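Local coordinates for maltose-binding protein MalE1 (PDB 6DTU), which binds maltotetraose in this structure and probably serves the uptake of maltose and maltodextrins across the membrane, at residues V255-V263 against S324-P332; Q336-A347 against L362-I373. All blocks are in the same frame, centred on the assembly; numbering follows the deposited sequence. Where two conformers were deposited one is given.

Contact 1. Residues V255-V263 against S324-P332; sequences VPARPFVGV and SAANGIPMP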
loop_
_atom_site.group_PDB
_atom_site.type_symbol
_atom_site.label_atom_id
_atom_site.label_comp_id
_atom_site.label_asym_id
_atom_site.label_seq_id
_atom_site.Cartn_x
_atom_site.Cartn_y
_atom_site.Cartn_z
ATOM N N VAL A 255 -13.418 -13.390 -14.037
ATOM C CA VAL A 255 -13.463 -12.568 -12.832
ATOM C C VAL A 255 -12.037 -12.258 -12.387
ATOM O O VAL A 255 -11.424 -13.066 -11.671
ATOM C CB VAL A 255 -14.256 -13.268 -11.718
ATOM C CG1 VAL A 255 -14.276 -12.394 -10.465
ATOM C CG2 VAL A 255 -15.669 -13.605 -12.187
ATOM N N PRO A 256 -11.448 -11.146 -12.805
ATOM C CA PRO A 256 -10.095 -10.840 -12.334
ATOM C C PRO A 256 -10.089 -10.327 -10.904
ATOM O O PRO A 256 -11.060 -9.751 -10.409
ATOM C CB PRO A 256 -9.604 -9.760 -13.301
ATOM C CG PRO A 256 -10.841 -9.135 -13.839
ATOM C CD PRO A 256 -11.908 -10.197 -13.837
ATOM N N ALA A 257 -8.955 -10.542 -10.247
ATOM C CA ALA A 257 -8.717 -9.903 -8.963
ATOM C C ALA A 257 -8.580 -8.406 -9.180
ATOM O O ALA A 257 -8.091 -7.967 -10.209
ATOM C CB ALA A 257 -7.409 -10.415 -8.355
ATOM N N ARG A 258 -9.015 -7.614 -8.196
ATOM C CA ARG A 258 -8.977 -6.155 -8.304
ATOM C C ARG A 258 -8.375 -5.565 -7.035
ATOM O O ARG A 258 -9.097 -5.252 -6.081
ATOM C CB ARG A 258 -10.367 -5.589 -8.602
ATOM C CG ARG A 258 -10.975 -6.145 -9.895
ATOM C CD ARG A 258 -12.341 -5.559 -10.195
ATOM N NE ARG A 258 -12.791 -5.950 -11.524
ATOM C CZ ARG A 258 -12.334 -5.411 -12.651
ATOM N NH1 ARG A 258 -11.417 -4.453 -12.612
ATOM N NH2 ARG A 258 -12.794 -5.828 -13.818
ATOM N N PRO A 259 -7.052 -5.385 -6.999
ATOM C CA PRO A 259 -6.391 -4.881 -5.789
ATOM C C PRO A 259 -6.637 -3.391 -5.557
ATOM O O PRO A 259 -7.000 -2.636 -6.453
ATOM C CB PRO A 259 -4.904 -5.122 -6.096
ATOM C CG PRO A 259 -4.819 -5.019 -7.596
ATOM C CD PRO A 259 -6.088 -5.643 -8.084
ATOM N N PHE A 260 -6.417 -2.974 -4.315
ATOM C CA PHE A 260 -6.313 -1.549 -4.037
ATOM C C PHE A 260 -5.185 -0.931 -4.855
ATOM O O PHE A 260 -4.130 -1.539 -5.064
ATOM C CB PHE A 260 -6.000 -1.326 -2.553
ATOM C CG PHE A 260 -7.210 -1.221 -1.644
ATOM C CD1 PHE A 260 -8.241 -0.313 -1.883
ATOM C CD2 PHE A 260 -7.293 -2.012 -0.516
ATOM C CE1 PHE A 260 -9.342 -0.225 -0.993
ATOM C CE2 PHE A 260 -8.370 -1.939 0.340
ATOM C CZ PHE A 260 -9.385 -1.044 0.108
ATOM N N VAL A 261 -5.399 0.299 -5.307
ATOM C CA VAL A 261 -4.324 1.124 -5.848
ATOM C C VAL A 261 -3.983 2.209 -4.833
ATOM O O VAL A 261 -4.881 2.885 -4.314
ATOM C CB VAL A 261 -4.691 1.688 -7.231
ATOM C CG1 VAL A 261 -3.669 2.726 -7.698
ATOM C CG2 VAL A 261 -4.805 0.536 -8.221
ATOM N N GLY A 262 -2.702 2.320 -4.488
ATOM C CA GLY A 262 -2.247 3.300 -3.515
ATOM C C GLY A 262 -1.246 4.251 -4.141
ATOM O O GLY A 262 -0.543 3.894 -5.082
ATOM N N VAL A 263 -1.197 5.475 -3.619
ATOM C CA VAL A 263 -0.191 6.453 -4.024
ATOM C C VAL A 263 0.604 6.827 -2.782
ATOM O O VAL A 263 0.019 7.064 -1.721
ATOM C CB VAL A 263 -0.818 7.684 -4.711
ATOM C CG1 VAL A 263 0.272 8.574 -5.262
ATOM C CG2 VAL A 263 -1.760 7.234 -5.836
ATOM N N SER A 324 -1.179 -5.393 -12.872
ATOM C CA SER A 324 -2.027 -5.666 -11.718
ATOM C C SER A 324 -2.848 -4.440 -11.352
ATOM O O SER A 324 -4.062 -4.544 -11.120
ATOM C CB SER A 324 -1.174 -6.151 -10.532
ATOM O OG SER A 324 -1.991 -6.519 -9.426
ATOM N N ALA A 325 -2.206 -3.260 -11.346
ATOM C CA ALA A 325 -2.891 -2.023 -10.997
ATOM C C ALA A 325 -3.958 -1.647 -12.011
ATOM O O ALA A 325 -4.890 -0.914 -11.662
ATOM C CB ALA A 325 -1.879 -0.887 -10.884
ATOM N N ALA A 326 -3.847 -2.136 -13.248
ATOM C CA ALA A 326 -4.816 -1.773 -14.275
ATOM C C ALA A 326 -6.218 -2.262 -13.928
ATOM O O ALA A 326 -7.207 -1.644 -14.339
ATOM C CB ALA A 326 -4.364 -2.289 -15.646
ATOM N N ASN A 327 -6.327 -3.371 -13.193
ATOM C CA ASN A 327 -7.620 -3.887 -12.756
ATOM C C ASN A 327 -8.027 -3.373 -11.379
ATOM O O ASN A 327 -9.041 -3.824 -10.843
ATOM C CB ASN A 327 -7.620 -5.423 -12.756
ATOM C CG ASN A 327 -7.483 -6.009 -14.152
ATOM O OD1 ASN A 327 -8.014 -5.471 -15.120
ATOM N ND2 ASN A 327 -6.767 -7.122 -14.257
ATOM N N GLY A 328 -7.287 -2.420 -10.808
ATOM C CA GLY A 328 -7.420 -2.091 -9.402
ATOM C C GLY A 328 -8.391 -0.950 -9.112
ATOM O O GLY A 328 -8.958 -0.316 -10.000
ATOM N N ILE A 329 -8.580 -0.702 -7.814
ATOM C CA ILE A 329 -9.499 0.314 -7.317
ATOM C C ILE A 329 -8.715 1.229 -6.386
ATOM O O ILE A 329 -8.124 0.760 -5.416
ATOM C CB ILE A 329 -10.691 -0.304 -6.563
ATOM C CG1 ILE A 329 -11.344 -1.428 -7.371
ATOM C CG2 ILE A 329 -11.705 0.782 -6.211
ATOM C CD1 ILE A 329 -12.306 -0.922 -8.415
ATOM N N PRO A 330 -8.639 2.538 -6.645
ATOM C CA PRO A 330 -7.882 3.412 -5.740
ATOM C C PRO A 330 -8.498 3.409 -4.342
ATOM O O PRO A 330 -9.721 3.391 -4.182
ATOM C CB PRO A 330 -7.994 4.795 -6.398
ATOM C CG PRO A 330 -8.296 4.497 -7.853
ATOM C CD PRO A 330 -9.172 3.270 -7.808
ATOM N N MET A 331 -7.640 3.339 -3.326
ATOM C CA MET A 331 -8.127 3.480 -1.963
ATOM C C MET A 331 -8.828 4.823 -1.835
ATOM O O MET A 331 -8.376 5.810 -2.417
ATOM C CB MET A 331 -6.982 3.455 -0.945
ATOM C CG MET A 331 -6.252 2.159 -0.804
ATOM S SD MET A 331 -5.079 2.194 0.561
ATOM C CE MET A 331 -3.749 3.193 -0.098
ATOM N N PRO A 332 -9.951 4.895 -1.132
ATOM C CA PRO A 332 -10.510 6.209 -0.796
ATOM C C PRO A 332 -9.554 7.011 0.062
ATOM O O PRO A 332 -8.780 6.461 0.846
ATOM C CB PRO A 332 -11.764 5.866 0.002
ATOM C CG PRO A 332 -12.132 4.512 -0.431
ATOM C CD PRO A 332 -10.837 3.795 -0.718
HETATM O O HOH W 1 -6.068 -8.469 -11.822
#
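F260 and V261 pair with I329 and P330 as parallel beta bridges, setting the short strand 329-330 beside the start of strand 260-268. The pairing is consistent with the hinge between the two lobes of the periplasmic binding protein fold. I329 N donates to P259 O and V261 N to I329 O, both at 2.8 Å, and M331 N reaches V261 O at 3.0 Å. Packing is tight at the strand end, where M331 follows the bridged pairs and crosses F260 at about a right angle, its CG 3.4 Å from F260 CD1. SD stands above the ring face but at a distance, 4.8 Å from the F260 centroid, a Met-aromatic contact. A bend at chi3 (-75°) brings M331 CE to 3.7 Å from G262 CA. At F260 an alanine would probably open a gap beside M331 and leave its thioether freer to turn. F163 meets the F260 ring edge-to-face.

The outer side is looser: I329 and P330 are exposed, and at the far end the R258 guanidinium was modelled in two conformers, so its bond to N327 O is doubtful. A water there donates to A257 O at 2.6 Å and accepts from N327 ND2 at 2.9 Å.

Contact 2. Residues Q336-A347 against L362-I373; sequences QMAAVWAAMNDA and LKNAVERIKAQI. With GLC (alpha-D-glucopyranose), chain C; GLC (alpha-D-glucopyranose), chain B.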
loop_
_atom_site.group_PDB
_atom_site.type_symbol
_atom_site.label_atom_id
_atom_site.label_comp_id
_atom_site.label_asym_id
_atom_site.label_seq_id
_atom_site.Cartn_x
_atom_site.Cartn_y
_atom_site.Cartn_z
ATOM N N GLN A 336 -13.499 9.082 6.363
ATOM C CA GLN A 336 -14.216 7.892 6.790
ATOM C C GLN A 336 -13.467 6.592 6.519
ATOM O O GLN A 336 -13.902 5.537 6.989
ATOM C CB GLN A 336 -15.616 7.853 6.155
ATOM C CG GLN A 336 -16.562 8.954 6.641
ATOM C CD GLN A 336 -16.401 10.261 5.891
ATOM O OE1 GLN A 336 -15.641 10.360 4.918
ATOM N NE2 GLN A 336 -17.114 11.286 6.345
ATOM N N MET A 337 -12.384 6.617 5.745
ATOM C CA MET A 337 -11.634 5.382 5.546
ATOM C C MET A 337 -10.981 4.917 6.839
ATOM O O MET A 337 -10.670 3.733 6.976
ATOM C CB MET A 337 -10.584 5.586 4.453
ATOM C CG MET A 337 -9.977 4.297 3.894
ATOM S SD MET A 337 -11.264 3.274 3.132
ATOM C CE MET A 337 -10.383 1.724 2.968
ATOM N N ALA A 338 -10.711 5.837 7.774
ATOM C CA ALA A 338 -10.074 5.447 9.028
ATOM C C ALA A 338 -10.928 4.437 9.790
ATOM O O ALA A 338 -10.402 3.612 10.540
ATOM C CB ALA A 338 -9.820 6.683 9.898
ATOM N N ALA A 339 -12.241 4.488 9.606
ATOM C CA ALA A 339 -13.144 3.559 10.273
ATOM C C ALA A 339 -13.162 2.174 9.631
ATOM O O ALA A 339 -13.840 1.280 10.140
ATOM C CB ALA A 339 -14.566 4.125 10.269
ATOM N N VAL A 340 -12.457 1.967 8.527
ATOM C CA VAL A 340 -12.669 0.751 7.747
ATOM C C VAL A 340 -11.695 -0.356 8.128
ATOM O O VAL A 340 -12.095 -1.509 8.317
ATOM C CB VAL A 340 -12.636 1.072 6.232
ATOM C CG1 VAL A 340 -12.606 -0.223 5.410
ATOM C CG2 VAL A 340 -13.840 1.934 5.847
ATOM N N TRP A 341 -10.403 -0.031 8.232
ATOM C CA TRP A 341 -9.362 -1.054 8.244
ATOM C C TRP A 341 -9.481 -1.978 9.447
ATOM O O TRP A 341 -9.387 -3.199 9.306
ATOM C CB TRP A 341 -7.995 -0.377 8.257
ATOM C CG TRP A 341 -7.761 0.573 7.108
ATOM C CD1 TRP A 341 -7.724 1.936 7.177
ATOM C CD2 TRP A 341 -7.500 0.236 5.736
ATOM N NE1 TRP A 341 -7.455 2.467 5.948
ATOM C CE2 TRP A 341 -7.311 1.454 5.038
ATOM C CE3 TRP A 341 -7.409 -0.973 5.032
ATOM C CZ2 TRP A 341 -7.023 1.503 3.680
ATOM C CZ3 TRP A 341 -7.124 -0.928 3.677
ATOM C CH2 TRP A 341 -6.952 0.307 3.010
ATOM N N ALA A 342 -9.605 -1.411 10.648
ATOM C CA ALA A 342 -9.588 -2.240 11.851
ATOM C C ALA A 342 -10.797 -3.172 11.917
ATOM O O ALA A 342 -10.667 -4.327 12.331
ATOM C CB ALA A 342 -9.486 -1.370 13.109
ATOM N N ALA A 343 -11.986 -2.682 11.542
ATOM C CA ALA A 343 -13.172 -3.542 11.517
ATOM C C ALA A 343 -13.005 -4.699 10.539
ATOM O O ALA A 343 -13.360 -5.843 10.843
ATOM C CB ALA A 343 -14.394 -2.707 11.131
ATOM N N MET A 344 -12.436 -4.432 9.363
ATOM C CA MET A 344 -12.269 -5.494 8.381
ATOM C C MET A 344 -11.171 -6.473 8.786
ATOM O O MET A 344 -11.336 -7.689 8.617
ATOM C CB MET A 344 -12.014 -4.897 7.003
ATOM C CG MET A 344 -13.223 -4.172 6.403
ATOM S SD MET A 344 -14.658 -5.253 6.225
ATOM C CE MET A 344 -14.064 -6.301 4.914
ATOM N N ASN A 345 -10.061 -5.964 9.344
ATOM C CA ASN A 345 -9.017 -6.842 9.863
ATOM C C ASN A 345 -9.575 -7.764 10.932
ATOM O O ASN A 345 -9.274 -8.963 10.956
ATOM C CB ASN A 345 -7.874 -6.026 10.471
ATOM C CG ASN A 345 -7.015 -5.351 9.444
ATOM O OD1 ASN A 345 -7.089 -5.630 8.242
ATOM N ND2 ASN A 345 -6.168 -4.466 9.903
ATOM N N ASP A 346 -10.388 -7.215 11.834
ATOM C CA ASP A 346 -10.974 -8.034 12.885
ATOM C C ASP A 346 -11.882 -9.110 12.301
ATOM O O ASP A 346 -11.836 -10.274 12.731
ATOM C CB ASP A 346 -11.697 -7.130 13.882
ATOM C CG ASP A 346 -10.717 -6.361 14.790
ATOM O OD1 ASP A 346 -9.486 -6.565 14.702
ATOM O OD2 ASP A 346 -11.191 -5.551 15.613
ATOM N N ALA A 347 -12.688 -8.757 11.295
ATOM C CA ALA A 347 -13.587 -9.740 10.696
ATOM C C ALA A 347 -12.806 -10.854 10.024
ATOM O O ALA A 347 -13.158 -12.026 10.147
ATOM C CB ALA A 347 -14.528 -9.084 9.687
ATOM N N LEU A 362 -18.599 -10.423 8.263
ATOM C CA LEU A 362 -18.657 -9.220 7.435
ATOM C C LEU A 362 -19.836 -8.344 7.829
ATOM O O LEU A 362 -19.707 -7.117 7.881
ATOM C CB LEU A 362 -18.729 -9.591 5.954
ATOM C CG LEU A 362 -17.502 -10.293 5.349
ATOM C CD1 LEU A 362 -17.720 -10.635 3.887
ATOM C CD2 LEU A 362 -16.247 -9.424 5.513
ATOM N N LYS A 363 -20.979 -8.961 8.142
ATOM C CA LYS A 363 -22.146 -8.192 8.559
ATOM C C LYS A 363 -21.818 -7.352 9.782
ATOM O O LYS A 363 -22.109 -6.151 9.823
ATOM C CB LYS A 363 -23.306 -9.146 8.851
ATOM C CG LYS A 363 -24.600 -8.472 9.285
ATOM C CD LYS A 363 -25.716 -9.504 9.385
ATOM C CE LYS A 363 -26.863 -9.003 10.224
ATOM N NZ LYS A 363 -27.375 -10.081 11.113
ATOM N N ASN A 364 -21.191 -7.970 10.785
ATOM C CA ASN A 364 -20.822 -7.237 11.987
ATOM C C ASN A 364 -19.780 -6.171 11.679
ATOM O O ASN A 364 -19.809 -5.083 12.270
ATOM C CB ASN A 364 -20.338 -8.201 13.074
ATOM C CG ASN A 364 -21.460 -9.067 13.611
ATOM O OD1 ASN A 364 -22.635 -8.820 13.335
ATOM N ND2 ASN A 364 -21.106 -10.069 14.410
ATOM N N ALA A 365 -18.853 -6.464 10.758
ATOM C CA ALA A 365 -17.849 -5.466 10.382
ATOM C C ALA A 365 -18.499 -4.205 9.826
ATOM O O ALA A 365 -18.143 -3.089 10.214
ATOM C CB ALA A 365 -16.847 -6.036 9.371
ATOM N N VAL A 366 -19.470 -4.365 8.930
ATOM C CA VAL A 366 -20.131 -3.209 8.333
ATOM C C VAL A 366 -20.942 -2.430 9.373
ATOM O O VAL A 366 -20.963 -1.191 9.360
ATOM C CB VAL A 366 -20.954 -3.643 7.104
ATOM C CG1 VAL A 366 -21.860 -2.532 6.623
ATOM C CG2 VAL A 366 -20.026 -4.089 5.968
ATOM N N GLU A 367 -21.611 -3.125 10.303
ATOM C CA GLU A 367 -22.300 -2.397 11.366
ATOM C C GLU A 367 -21.315 -1.628 12.236
ATOM O O GLU A 367 -21.610 -0.513 12.686
ATOM C CB GLU A 367 -23.111 -3.357 12.244
ATOM C CG GLU A 367 -23.988 -4.335 11.477
ATOM C CD GLU A 367 -24.965 -5.094 12.366
ATOM O OE1 GLU A 367 -26.081 -5.408 11.895
ATOM O OE2 GLU A 367 -24.612 -5.397 13.528
ATOM N N ARG A 368 -20.128 -2.189 12.450
ATOM C CA ARG A 368 -19.113 -1.475 13.207
ATOM C C ARG A 368 -18.627 -0.248 12.454
ATOM O O ARG A 368 -18.541 0.838 13.029
ATOM C CB ARG A 368 -17.958 -2.414 13.559
ATOM C CG ARG A 368 -16.798 -1.743 14.249
ATOM C CD ARG A 368 -15.697 -2.737 14.583
ATOM N NE ARG A 368 -14.408 -2.084 14.801
ATOM C CZ ARG A 368 -13.303 -2.734 15.139
ATOM N NH1 ARG A 368 -13.343 -4.047 15.297
ATOM N NH2 ARG A 368 -12.166 -2.078 15.315
ATOM N N ILE A 369 -18.373 -0.388 11.151
ATOM C CA ILE A 369 -17.887 0.743 10.357
ATOM C C ILE A 369 -18.924 1.856 10.338
ATOM O O ILE A 369 -18.599 3.038 10.523
ATOM C CB ILE A 369 -17.556 0.278 8.932
ATOM C CG1 ILE A 369 -16.433 -0.761 8.969
ATOM C CG2 ILE A 369 -17.172 1.463 8.074
ATOM C CD1 ILE A 369 -16.227 -1.476 7.637
ATOM N N LYS A 370 -20.188 1.490 10.111
ATOM C CA LYS A 370 -21.258 2.478 10.025
ATOM C C LYS A 370 -21.423 3.223 11.343
ATOM O O LYS A 370 -21.523 4.455 11.366
ATOM C CB LYS A 370 -22.573 1.789 9.645
ATOM C CG LYS A 370 -22.606 1.232 8.236
ATOM C CD LYS A 370 -23.966 0.690 7.856
ATOM C CE LYS A 370 -24.906 1.828 7.492
ATOM N NZ LYS A 370 -24.480 2.535 6.232
ATOM N N ALA A 371 -21.425 2.491 12.457
ATOM C CA ALA A 371 -21.602 3.144 13.749
ATOM C C ALA A 371 -20.485 4.142 14.003
ATOM O O ALA A 371 -20.725 5.251 14.492
ATOM C CB ALA A 371 -21.693 2.097 14.863
ATOM N N GLN A 372 -19.259 3.784 13.634
ATOM C CA GLN A 372 -18.147 4.693 13.838
ATOM C C GLN A 372 -18.245 5.912 12.923
ATOM O O GLN A 372 -17.961 7.025 13.361
ATOM C CB GLN A 372 -16.838 3.917 13.712
ATOM C CG GLN A 372 -16.425 3.158 15.012
ATOM C CD GLN A 372 -17.392 2.051 15.493
ATOM O OE1 GLN A 372 -18.604 2.121 15.315
ATOM N NE2 GLN A 372 -16.833 1.030 16.136
ATOM N N ILE A 373 -18.681 5.725 11.669
ATOM C CA ILE A 373 -18.839 6.844 10.737
ATOM C C ILE A 373 -19.919 7.806 11.220
ATOM O O ILE A 373 -19.767 9.033 11.141
ATOM C CB ILE A 373 -19.146 6.317 9.322
ATOM C CG1 ILE A 373 -17.880 5.782 8.667
ATOM C CG2 ILE A 373 -19.790 7.406 8.427
ATOM C CD1 ILE A 373 -18.133 5.116 7.349
HETATM C C1 GLC C . -2.899 0.399 3.905
HETATM C C2 GLC C . -3.224 1.797 4.255
HETATM C C3 GLC C . -2.966 2.081 5.702
HETATM C C4 GLC C . -3.756 1.200 6.589
HETATM C C5 GLC C . -3.450 -0.289 6.289
HETATM C C6 GLC C . -4.296 -1.157 6.999
HETATM O O2 GLC C . -2.390 2.681 3.455
HETATM O O3 GLC C . -3.295 3.477 5.990
HETATM O O4 GLC C . -3.369 1.491 7.961
HETATM O O5 GLC C . -3.671 -0.525 4.762
HETATM O O6 GLC C . -3.911 -2.483 6.706
HETATM C C1 GLC B . -4.342 2.217 8.684
HETATM C C2 GLC B . -3.646 3.184 9.557
HETATM C C3 GLC B . -2.923 2.489 10.647
HETATM C C4 GLC B . -3.824 1.618 11.464
HETATM C C5 GLC B . -4.462 0.517 10.588
HETATM C C6 GLC B . -5.390 -0.325 11.291
HETATM O O2 GLC B . -2.676 3.959 8.726
HETATM O O3 GLC B . -2.326 3.521 11.495
HETATM O O4 GLC B . -3.062 1.010 12.518
HETATM O O5 GLC B . -5.190 1.281 9.460
HETATM O O6 GLC B . -6.434 0.468 11.806
#
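R368 lays its guanidinium flat against the backbone of A342 and A343 in an antiparallel helix pair, A343 CA sitting 3.6 Å above the centre of the plane and A342 C over the same face nearer the rim. At the edge, in the guanidinium plane, NH1 bonds D346 OD2 at 2.6 Å, nearly straight at 166°. This salt bridge meets OD2 on its anti side, 26° out of the carboxylate plane, which is itself steeply inclined to the guanidinium. R368 gets there because CG is anti to the backbone N and the chain stays extended to NE.

The second flat group, W341, points away from the partner helix. Glucose of chain C covers one face of its indole, C4 lying 3.8 Å above the plane of W341, while M337 CE presses on the opposite face, both offset toward the rim of the ring; the glucose of chain B comes in obliquely. An aromatic platform of this kind is familiar from sugar-binding sites.

Helices 341-347 and 362-373 run at 163° to one another, their axes approaching to 8.8 Å. Alanines at the interface suit so close an approach. I369 fills the middle, its CG1 3.6 Å from A343 CB and also against A339 O, with CG2 touching V340. Farther along, I373 crosses Q336 at about a right angle and packs on A339 CB. At the other end M344 bends twice, setting SD 3.9 Å from A365 CB, and its CE meets L362 CD2. A365 CB also touches A347 CB at 3.8 Å.

The two contacts follow one another along the chain, the strand of contact 1 leading on to the first helix of contact 2, with centres 20 Å apart. They meet at W341, which contact 2 turns away from its helix pair: M331 SD lies 3.6 Å from W341 CH2, and F260 CE2 lies 3.7 Å from W341 CZ3. M337 of contact 2 also touches contact 1, its SD 3.9 Å from P332 CG. This seam borders the maltotetraose pocket, to which M331, W341 and A342 all belong; M331 touches the sugar through its side chain. Contact 1 thus abuts the rim of the indole, while M337 backs its far face, and 362-373 packs on the side of 336-347 that faces away from the pocket.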